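Local structure of geranyltranstransferase (4WK5) at residues 110-113 with 114-117; 145-148 with 149-153; 205-208 with 209-213; 278-281 with 282-286. The protein probably acts as a magnesium-dependent prenyltransferase in isoprene biosynthesis. One frame throughout, in Å; residues are numbered along the deposited sequence.

Contact 1: residues 110-113 with 114-117; sequences KPSC and HRAY
S112 and H114 meet at the N-terminus of the short helix 113-117, where the chain leaves strand 110-111 and S112 takes the N-cap position. The serine hydroxyl lies over one face of the imidazole, 3.0 Å above its plane and offset toward the rim, with CE1 its nearest ring atom. With CG of H114 between the backbone N and the carbonyl carbon (chi1 63°), the ring folds back over the N-cap residue to meet that oxygen. S112 OG is hydrogen-bonded to A104 O. The ring also packs against D97, L98 and P99, D97 being part of the aspartate-rich signature of polyprenyl synthases. Replacing the imidazole with the methyl group of an alanine would probably open a gap beside these three residues and leave the serine hydroxyl without the ring that covers it. The main chain closes the first turn of the helix: S112 O accepts from A116 N at 3.0 Å, and more weakly from R115 N. The side chain of C113 points away from the following turn and packs against S51 of helix 43-53 and A122 of helix 119-138, burying the residue between them. Its carbonyl does the opposite and stays with the helix, receiving Y117 N at 2.9 Å while the same oxygen sits in plane at the edge of the tyrosine ring, 4.0 Å from CD1 of Y117.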
loop_
_atom_site.group_PDB
_atom_site.type_symbol
_atom_site.label_atom_id
_atom_site.label_comp_id
_atom_site.label_asym_id
_atom_site.label_seq_id
_atom_site.Cartn_x
_atom_site.Cartn_y
_atom_site.Cartn_z
ATOM N N LYS A 110 9.545 14.476 -18.559
ATOM C CA LYS A 110 8.598 13.641 -19.299
ATOM C C LYS A 110 7.208 13.762 -18.683
ATOM O O LYS A 110 7.088 14.117 -17.520
ATOM C CB LYS A 110 9.073 12.177 -19.314
ATOM C CG LYS A 110 10.424 11.998 -20.042
ATOM C CD LYS A 110 10.813 10.525 -20.209
ATOM C CE LYS A 110 12.078 10.387 -21.072
ATOM N NZ LYS A 110 13.263 10.862 -20.302
ATOM N N PRO A 111 6.151 13.469 -19.466
ATOM C CA PRO A 111 4.807 13.589 -18.883
ATOM C C PRO A 111 4.676 12.792 -17.604
ATOM O O PRO A 111 5.217 11.687 -17.491
ATOM C CB PRO A 111 3.896 13.013 -19.966
ATOM C CG PRO A 111 4.644 13.258 -21.239
ATOM C CD PRO A 111 6.106 13.074 -20.884
ATOM N N SER A 112 3.977 13.361 -16.632
ATOM C CA SER A 112 3.677 12.632 -15.416
ATOM C C SER A 112 2.851 11.394 -15.767
ATOM O O SER A 112 2.330 11.292 -16.879
ATOM C CB SER A 112 2.921 13.531 -14.454
ATOM O OG SER A 112 1.745 14.005 -15.089
ATOM N N CYS A 113 2.746 10.450 -14.837
ATOM C CA CYS A 113 2.068 9.188 -15.126
ATOM C C CYS A 113 0.609 9.438 -15.540
ATOM O O CYS A 113 0.131 8.838 -16.502
ATOM C CB CYS A 113 2.143 8.254 -13.913
ATOM S SG CYS A 113 1.563 6.546 -14.228
ATOM N N HIS A 114 -0.098 10.331 -14.841
ATOM C CA HIS A 114 -1.498 10.565 -15.198
ATOM C C HIS A 114 -1.655 11.314 -16.519
ATOM O O HIS A 114 -2.681 11.178 -17.190
ATOM C CB HIS A 114 -2.232 11.319 -14.083
ATOM C CG HIS A 114 -1.683 12.686 -13.814
ATOM N ND1 HIS A 114 -0.601 12.902 -12.991
ATOM C CD2 HIS A 114 -2.082 13.907 -14.242
ATOM C CE1 HIS A 114 -0.343 14.196 -12.937
ATOM N NE2 HIS A 114 -1.231 14.829 -13.680
ATOM N N ARG A 115 -0.647 12.082 -16.913
ATOM C CA ARG A 115 -0.710 12.727 -18.220
ATOM C C ARG A 115 -0.508 11.667 -19.302
ATOM O O ARG A 115 -1.153 11.706 -20.355
ATOM C CB ARG A 115 0.331 13.853 -18.337
ATOM C CG ARG A 115 -0.039 15.109 -17.554
ATOM C CD ARG A 115 -1.194 15.855 -18.230
ATOM N NE ARG A 115 -0.708 16.545 -19.430
ATOM C CZ ARG A 115 -1.484 17.162 -20.317
ATOM N NH1 ARG A 115 -2.801 17.178 -20.152
ATOM N NH2 ARG A 115 -0.944 17.762 -21.372
ATOM N N ALA A 116 0.365 10.700 -19.028
ATOM C CA ALA A 116 0.670 9.662 -20.009
ATOM C C ALA A 116 -0.459 8.645 -20.148
ATOM O O ALA A 116 -0.709 8.172 -21.249
ATOM C CB ALA A 116 1.978 8.953 -19.641
ATOM N N TYR A 117 -1.133 8.328 -19.037
ATOM C CA TYR A 117 -2.103 7.221 -18.955
ATOM C C TYR A 117 -3.506 7.577 -18.434
ATOM O O TYR A 117 -4.411 6.736 -18.453
ATOM C CB TYR A 117 -1.544 6.116 -18.048
ATOM C CG TYR A 117 -0.508 5.277 -18.743
ATOM C CD1 TYR A 117 0.852 5.599 -18.674
ATOM C CD2 TYR A 117 -0.894 4.169 -19.475
ATOM C CE1 TYR A 117 1.792 4.812 -19.346
ATOM C CE2 TYR A 117 0.013 3.395 -20.121
ATOM C CZ TYR A 117 1.343 3.708 -20.068
ATOM O OH TYR A 117 2.200 2.877 -20.742
#

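Contact 2: residues 145-148 with 149-153; sequences LFEE and FSETA
E148 and T152 share a doubly occupied carbonyl: E148 O accepts T152 N at 3.0 Å and T152 OG1 at 2.9 Å, the two donors arriving from opposite faces of the carbonyl plane. F146 O also takes two donors, S150 N and S150 OG, the hydroxyl coming from above the plane at 3.1 Å. In S150 and T152 alike the hydroxyl oxygen stands anti to its own carbonyl carbon (chi1 -64° in T152), which turns it back along the helix. Among the acidic side chains like charges come close together. E147 and E151 run side by side, their OE2 atoms 3.6 Å apart, a proximity that might favour partial protonation. E148 crosses E151 at about a right angle, and a water joins them, donating to E148 OE1 and weakly to E151 OE1. The other oxygen of E148 forms a salt bridge with K209. On the side facing helices 119-138 and 175-201, F149 makes edge-to-face ring contacts with F134 and F192. E147, S150 and A153 pack on A138, S135 and F131 of the second subunit. Hydroxyls bonded to the carbonyl four residues back are a familiar feature of alpha-helices, here on a dimer-interface helix of the all-helical isoprenoid synthase fold.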
loop_
_atom_site.group_PDB
_atom_site.type_symbol
_atom_site.label_atom_id
_atom_site.label_comp_id
_atom_site.label_asym_id
_atom_site.label_seq_id
_atom_site.Cartn_x
_atom_site.Cartn_y
_atom_site.Cartn_z
ATOM N N LEU A 145 11.860 -6.511 9.959
ATOM C CA LEU A 145 11.979 -5.664 8.767
ATOM C C LEU A 145 10.607 -5.308 8.181
ATOM O O LEU A 145 10.367 -4.155 7.795
ATOM C CB LEU A 145 12.844 -6.339 7.699
ATOM C CG LEU A 145 13.129 -5.505 6.451
ATOM C CD1 LEU A 145 14.209 -4.481 6.741
ATOM C CD2 LEU A 145 13.520 -6.383 5.267
ATOM N N PHE A 146 9.724 -6.310 8.122
ATOM C CA PHE A 146 8.350 -6.121 7.651
ATOM C C PHE A 146 7.693 -5.014 8.442
ATOM O O PHE A 146 7.116 -4.070 7.891
ATOM C CB PHE A 146 7.505 -7.395 7.813
ATOM C CG PHE A 146 8.100 -8.626 7.198
ATOM C CD1 PHE A 146 9.100 -8.544 6.245
ATOM C CD2 PHE A 146 7.625 -9.877 7.561
ATOM C CE1 PHE A 146 9.631 -9.685 5.682
ATOM C CE2 PHE A 146 8.150 -11.021 7.003
ATOM C CZ PHE A 146 9.160 -10.924 6.065
ATOM N N GLU A 147 7.780 -5.158 9.758
ATOM C CA GLU A 147 7.163 -4.222 10.688
ATOM C C GLU A 147 7.744 -2.818 10.520
ATOM O O GLU A 147 7.009 -1.821 10.429
ATOM C CB GLU A 147 7.359 -4.725 12.125
ATOM C CG GLU A 147 6.414 -4.130 13.145
ATOM C CD GLU A 147 6.524 -4.824 14.496
ATOM O OE1 GLU A 147 6.674 -6.066 14.521
ATOM O OE2 GLU A 147 6.464 -4.125 15.528
ATOM N N GLU A 148 9.067 -2.742 10.433
ATOM C CA GLU A 148 9.735 -1.451 10.291
ATOM C C GLU A 148 9.357 -0.766 8.987
ATOM O O GLU A 148 9.108 0.438 8.962
ATOM C CB GLU A 148 11.252 -1.625 10.372
ATOM C CG GLU A 148 12.037 -0.334 10.400
ATOM C CD GLU A 148 11.977 0.362 11.752
ATOM O OE1 GLU A 148 11.538 -0.271 12.736
ATOM O OE2 GLU A 148 12.374 1.543 11.830
ATOM N N PHE A 149 9.323 -1.537 7.900
ATOM C CA PHE A 149 8.901 -0.989 6.621
ATOM C C PHE A 149 7.458 -0.482 6.655
ATOM O O PHE A 149 7.161 0.611 6.157
ATOM C CB PHE A 149 9.052 -2.030 5.504
ATOM C CG PHE A 149 8.776 -1.470 4.137
ATOM C CD1 PHE A 149 9.702 -0.632 3.526
ATOM C CD2 PHE A 149 7.592 -1.761 3.468
ATOM C CE1 PHE A 149 9.469 -0.101 2.263
ATOM C CE2 PHE A 149 7.354 -1.238 2.194
ATOM C CZ PHE A 149 8.305 -0.403 1.591
ATOM N N SER A 150 6.564 -1.260 7.268
ATOM C CA SER A 150 5.159 -0.876 7.294
ATOM C C SER A 150 4.960 0.395 8.129
ATOM O O SER A 150 4.171 1.263 7.767
ATOM C CB SER A 150 4.307 -2.030 7.846
ATOM O OG SER A 150 4.348 -3.149 6.969
ATOM N N GLU A 151 5.672 0.493 9.249
ATOM C CA GLU A 151 5.618 1.695 10.086
ATOM C C GLU A 151 6.151 2.909 9.325
ATOM O O GLU A 151 5.583 4.000 9.399
ATOM C CB GLU A 151 6.405 1.484 11.381
ATOM C CG GLU A 151 5.763 0.468 12.320
ATOM C CD GLU A 151 6.635 0.121 13.513
ATOM O OE1 GLU A 151 7.723 0.719 13.663
ATOM O OE2 GLU A 151 6.229 -0.761 14.299
ATOM N N THR A 152 7.221 2.704 8.558
ATOM C CA THR A 152 7.811 3.774 7.751
ATOM C C THR A 152 6.823 4.264 6.709
ATOM O O THR A 152 6.687 5.460 6.488
ATOM C CB THR A 152 9.114 3.301 7.081
ATOM O OG1 THR A 152 10.067 3.011 8.113
ATOM C CG2 THR A 152 9.704 4.374 6.152
ATOM N N ALA A 153 6.138 3.323 6.061
ATOM C CA ALA A 153 5.177 3.664 5.023
ATOM C C ALA A 153 4.070 4.549 5.566
ATOM O O ALA A 153 3.689 5.539 4.951
ATOM C CB ALA A 153 4.572 2.374 4.421
HETATM O O HOH W 1 9.199 -1.580 13.788
#

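Contact 3: residues 205-208 with 209-213; sequences HTFV and KKLGE
The imidazole of H205 presents its edge to K209, whose CB lies near the ring plane at 4.1 Å from ND1. The lysine runs alongside, pointing the same way, with CD also close to the ND1-CE1 edge. The phenyl ring of F207 likewise turns an edge to its neighbour: L211 CD1 sits near the ring plane, 3.7 Å from F207 CE2, and CG of the leucine comes almost as close to the same carbon. The two apolar side chains cross obliquely. F207 holds its CG anti to the backbone N (chi1 -172°), which swings the ring forward along the helix until its rim reaches L211. V208 CG1 adds a looser contact, 4.3 Å from L211 CD1.

These residues form the opening turns of helix 206-229, with H205 at its N-cap position. The first turn closes through K209 N and H205 O at 3.1 Å, while F207 O receives weak bonds from K210 N and L211 N. A stronger bond follows, V208 O accepting from G212 N at 3.0 Å. The turns lie against two other helices of the all-helical fold: V208 packs on F198 of helix 175-201, and F207 and L211 both rest on A271 of helix 248-274. K209 stays fully extended past H205, carrying NZ to a salt bridge with E148 on helix 143-166. ND1 of H205, buried beside the lysine's aliphatic chain, has no polar partner in the model; K209 NZ is 5.5 Å from it.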
loop_
_atom_site.group_PDB
_atom_site.type_symbol
_atom_site.label_atom_id
_atom_site.label_comp_id
_atom_site.label_asym_id
_atom_site.label_seq_id
_atom_site.Cartn_x
_atom_site.Cartn_y
_atom_site.Cartn_z
ATOM N N HIS A 205 20.192 -0.607 15.469
ATOM C CA HIS A 205 19.962 0.440 14.470
ATOM C C HIS A 205 19.430 1.746 15.063
ATOM O O HIS A 205 19.043 2.656 14.328
ATOM C CB HIS A 205 19.004 -0.072 13.378
ATOM C CG HIS A 205 17.572 -0.182 13.812
ATOM N ND1 HIS A 205 16.780 0.918 14.070
ATOM C CD2 HIS A 205 16.789 -1.266 14.024
ATOM C CE1 HIS A 205 15.574 0.516 14.424
ATOM N NE2 HIS A 205 15.552 -0.806 14.405
ATOM N N THR A 206 19.424 1.841 16.391
ATOM C CA THR A 206 18.901 3.025 17.065
ATOM C C THR A 206 19.654 4.287 16.651
ATOM O O THR A 206 19.047 5.310 16.327
ATOM C CB THR A 206 18.975 2.882 18.598
ATOM O OG1 THR A 206 18.269 1.703 19.009
ATOM C CG2 THR A 206 18.364 4.101 19.276
ATOM N N PHE A 207 20.981 4.198 16.655
ATOM C CA PHE A 207 21.838 5.324 16.300
ATOM C C PHE A 207 21.599 5.793 14.863
ATOM O O PHE A 207 21.219 6.942 14.623
ATOM C CB PHE A 207 23.311 4.942 16.485
ATOM C CG PHE A 207 24.265 6.095 16.336
ATOM C CD1 PHE A 207 24.759 6.744 17.451
ATOM C CD2 PHE A 207 24.661 6.535 15.083
ATOM C CE1 PHE A 207 25.632 7.798 17.321
ATOM C CE2 PHE A 207 25.523 7.602 14.952
ATOM C CZ PHE A 207 26.014 8.229 16.071
ATOM N N VAL A 208 21.835 4.893 13.912
ATOM C CA VAL A 208 21.828 5.248 12.498
ATOM C C VAL A 208 20.455 5.671 11.973
ATOM O O VAL A 208 20.374 6.404 10.986
ATOM C CB VAL A 208 22.345 4.085 11.629
ATOM C CG1 VAL A 208 23.828 3.874 11.858
ATOM C CG2 VAL A 208 21.563 2.810 11.918
ATOM N N LYS A 209 19.383 5.207 12.614
ATOM C CA LYS A 209 18.035 5.611 12.211
ATOM C C LYS A 209 17.850 7.114 12.434
ATOM O O LYS A 209 17.243 7.820 11.611
ATOM C CB LYS A 209 16.980 4.816 12.981
ATOM C CG LYS A 209 15.552 5.117 12.564
ATOM C CD LYS A 209 14.556 4.304 13.379
ATOM C CE LYS A 209 13.125 4.656 13.008
ATOM N NZ LYS A 209 12.128 3.821 13.740
ATOM N N LYS A 210 18.395 7.593 13.551
ATOM C CA LYS A 210 18.426 9.015 13.870
ATOM C C LYS A 210 19.205 9.787 12.805
ATOM O O LYS A 210 18.827 10.890 12.415
ATOM C CB LYS A 210 19.046 9.222 15.251
ATOM C CG LYS A 210 18.499 10.411 16.025
ATOM C CD LYS A 210 19.131 10.474 17.411
ATOM C CE LYS A 210 18.532 11.586 18.253
ATOM N NZ LYS A 210 19.462 12.014 19.336
ATOM N N LEU A 211 20.293 9.190 12.330
ATOM C CA LEU A 211 21.090 9.768 11.250
ATOM C C LEU A 211 20.293 9.944 9.968
ATOM O O LEU A 211 20.341 10.998 9.335
ATOM C CB LEU A 211 22.311 8.897 10.959
ATOM C CG LEU A 211 23.429 8.848 11.990
ATOM C CD1 LEU A 211 24.608 8.088 11.395
ATOM C CD2 LEU A 211 23.843 10.249 12.440
ATOM N N GLY A 212 19.557 8.907 9.577
ATOM C CA GLY A 212 18.790 8.971 8.353
ATOM C C GLY A 212 17.707 10.024 8.409
ATOM O O GLY A 212 17.431 10.703 7.418
ATOM N N GLU A 213 17.074 10.164 9.570
ATOM C CA GLU A 213 16.046 11.182 9.710
ATOM C C GLU A 213 16.616 12.582 9.521
ATOM O O GLU A 213 16.044 13.389 8.784
ATOM C CB GLU A 213 15.348 11.085 11.061
ATOM C CG GLU A 213 14.040 11.851 11.069
ATOM C CD GLU A 213 13.565 12.188 12.459
ATOM O OE1 GLU A 213 13.118 11.264 13.173
ATOM O OE2 GLU A 213 13.623 13.380 12.828
#

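Contact 4: residues 278-281 with 282-286; sequences HRTF and DFLRN
On the first turns of helix 278-289, the last helix of the modelled chain, F281 and R285 cross at a slant, one turn apart. The phenyl ring brings CE2 over one face of the guanidinium, 3.8 Å from R285 NH1, with the two planes inclined at 56°. R285 bends at chi3 (46°), which folds its tip back toward the ring instead of letting it run on. D282 OD1 approaches the edge of the same ring, 3.5 Å from F281 CD2. That oxygen also pairs with the arginine, 3.1 Å from R285 NH2, but well out of the guanidinium plane, so the attraction is of charges alone. Removing the ring by an alanine here would probably uncover one face of the guanidinium and leave it freer to turn away from D282. On another side of the helix T280 CG2 lies alongside L284 CD1 at 4.2 Å, while T280 OG1 is hydrogen-bonded to D70 and T66 of helix 59-70. L284 faces L269 and L272 of helix 248-274. Backbone bonds such as R285 N to F281 O, at 2.8 Å, complete a regular alpha-helix, amphipathic in its packing against two neighbours of the helical bundle.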
loop_
_atom_site.group_PDB
_atom_site.type_symbol
_atom_site.label_atom_id
_atom_site.label_comp_id
_atom_site.label_asym_id
_atom_site.label_seq_id
_atom_site.Cartn_x
_atom_site.Cartn_y
_atom_site.Cartn_z
ATOM N N HIS A 278 32.730 3.959 5.261
ATOM C CA HIS A 278 33.529 4.654 4.241
ATOM C C HIS A 278 32.808 4.959 2.944
ATOM O O HIS A 278 32.866 6.079 2.441
ATOM C CB HIS A 278 34.775 3.831 3.877
ATOM C CG HIS A 278 35.702 3.579 5.021
ATOM N ND1 HIS A 278 36.205 2.330 5.305
ATOM C CD2 HIS A 278 36.235 4.418 5.940
ATOM C CE1 HIS A 278 37.000 2.407 6.356
ATOM N NE2 HIS A 278 37.034 3.663 6.761
ATOM N N ARG A 279 32.179 3.936 2.380
ATOM C CA ARG A 279 31.484 4.075 1.113
ATOM C C ARG A 279 30.326 5.039 1.255
ATOM O O ARG A 279 30.073 5.850 0.372
ATOM C CB ARG A 279 30.992 2.720 0.621
ATOM C CG ARG A 279 32.112 1.701 0.485
ATOM C CD ARG A 279 31.565 0.351 0.087
ATOM N NE ARG A 279 32.614 -0.519 -0.433
ATOM C CZ ARG A 279 33.392 -1.280 0.327
ATOM N NH1 ARG A 279 33.236 -1.273 1.645
ATOM N NH2 ARG A 279 34.325 -2.045 -0.227
ATOM N N THR A 280 29.634 4.953 2.385
ATOM C CA THR A 280 28.477 5.797 2.622
ATOM C C THR A 280 28.907 7.254 2.787
ATOM O O THR A 280 28.291 8.167 2.231
ATOM C CB THR A 280 27.694 5.315 3.850
ATOM O OG1 THR A 280 27.340 3.936 3.668
ATOM C CG2 THR A 280 26.434 6.127 4.022
ATOM N N PHE A 281 29.986 7.459 3.532
ATOM C CA PHE A 281 30.576 8.777 3.699
ATOM C C PHE A 281 30.956 9.393 2.353
ATOM O O PHE A 281 30.590 10.529 2.055
ATOM C CB PHE A 281 31.808 8.674 4.599
ATOM C CG PHE A 281 32.570 9.954 4.737
ATOM C CD1 PHE A 281 32.147 10.931 5.620
ATOM C CD2 PHE A 281 33.727 10.169 4.007
ATOM C CE1 PHE A 281 32.853 12.103 5.761
ATOM C CE2 PHE A 281 34.443 11.346 4.145
ATOM C CZ PHE A 281 34.004 12.312 5.022
ATOM N N ASP A 282 31.688 8.633 1.545
ATOM C CA ASP A 282 32.118 9.116 0.239
ATOM C C ASP A 282 30.914 9.436 -0.652
ATOM O O ASP A 282 30.886 10.481 -1.306
ATOM C CB ASP A 282 33.021 8.093 -0.448
ATOM C CG ASP A 282 34.373 7.952 0.229
ATOM O OD1 ASP A 282 34.799 8.889 0.944
ATOM O OD2 ASP A 282 35.015 6.903 0.032
ATOM N N PHE A 283 29.925 8.540 -0.659
ATOM C CA PHE A 283 28.697 8.722 -1.440
ATOM C C PHE A 283 27.996 10.024 -1.049
ATOM O O PHE A 283 27.685 10.864 -1.904
ATOM C CB PHE A 283 27.771 7.510 -1.241
ATOM C CG PHE A 283 26.420 7.636 -1.907
ATOM C CD1 PHE A 283 26.313 7.952 -3.253
ATOM C CD2 PHE A 283 25.266 7.417 -1.185
ATOM C CE1 PHE A 283 25.069 8.053 -3.858
ATOM C CE2 PHE A 283 24.021 7.515 -1.786
ATOM C CZ PHE A 283 23.929 7.840 -3.123
ATOM N N LEU A 284 27.782 10.217 0.245
ATOM C CA LEU A 284 27.035 11.389 0.686
ATOM C C LEU A 284 27.870 12.665 0.629
ATOM O O LEU A 284 27.325 13.763 0.483
ATOM C CB LEU A 284 26.482 11.170 2.093
ATOM C CG LEU A 284 25.451 10.040 2.168
ATOM C CD1 LEU A 284 24.827 9.974 3.537
ATOM C CD2 LEU A 284 24.376 10.192 1.090
ATOM N N ARG A 285 29.190 12.525 0.731
ATOM C CA ARG A 285 30.073 13.671 0.585
ATOM C C ARG A 285 30.022 14.204 -0.843
ATOM O O ARG A 285 29.906 15.411 -1.057
ATOM C CB ARG A 285 31.510 13.306 0.958
ATOM C CG ARG A 285 32.441 14.499 1.092
ATOM C CD ARG A 285 33.874 14.037 1.253
ATOM N NE ARG A 285 34.196 12.999 0.278
ATOM C CZ ARG A 285 35.358 12.358 0.216
ATOM N NH1 ARG A 285 36.325 12.649 1.074
ATOM N NH2 ARG A 285 35.551 11.428 -0.710
ATOM N N ASN A 286 30.101 13.305 -1.820
ATOM C CA ASN A 286 30.040 13.712 -3.221
ATOM C C ASN A 286 28.641 14.162 -3.620
ATOM O O ASN A 286 28.468 14.913 -4.578
ATOM C CB ASN A 286 30.508 12.578 -4.135
ATOM C CG ASN A 286 31.976 12.243 -3.940
ATOM O OD1 ASN A 286 32.348 11.078 -3.802
ATOM N ND2 ASN A 286 32.820 13.271 -3.927
#

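How the contacts relate
From the N terminus the four contacts follow in series; none nests in or crosses another, and each closes only the turn or two of helix within it. Contact 1 starts the short helix 113-117 after the small antiparallel sheet, its centre about 20 Å from the centre of the chain. Contact 2 falls early in helix 143-166, at the subunit interface, and contact 3 opens helix 206-229. These two touch: E148 OE2 and K209 NZ are 3.0 Å apart, tying the helices together. Contact 4 opens helix 278-289, its nearest atoms about 7 Å from contact 3, with helix 248-274 packing against both. Contacts 3 and 4 lie across the chain's centre from contact 1.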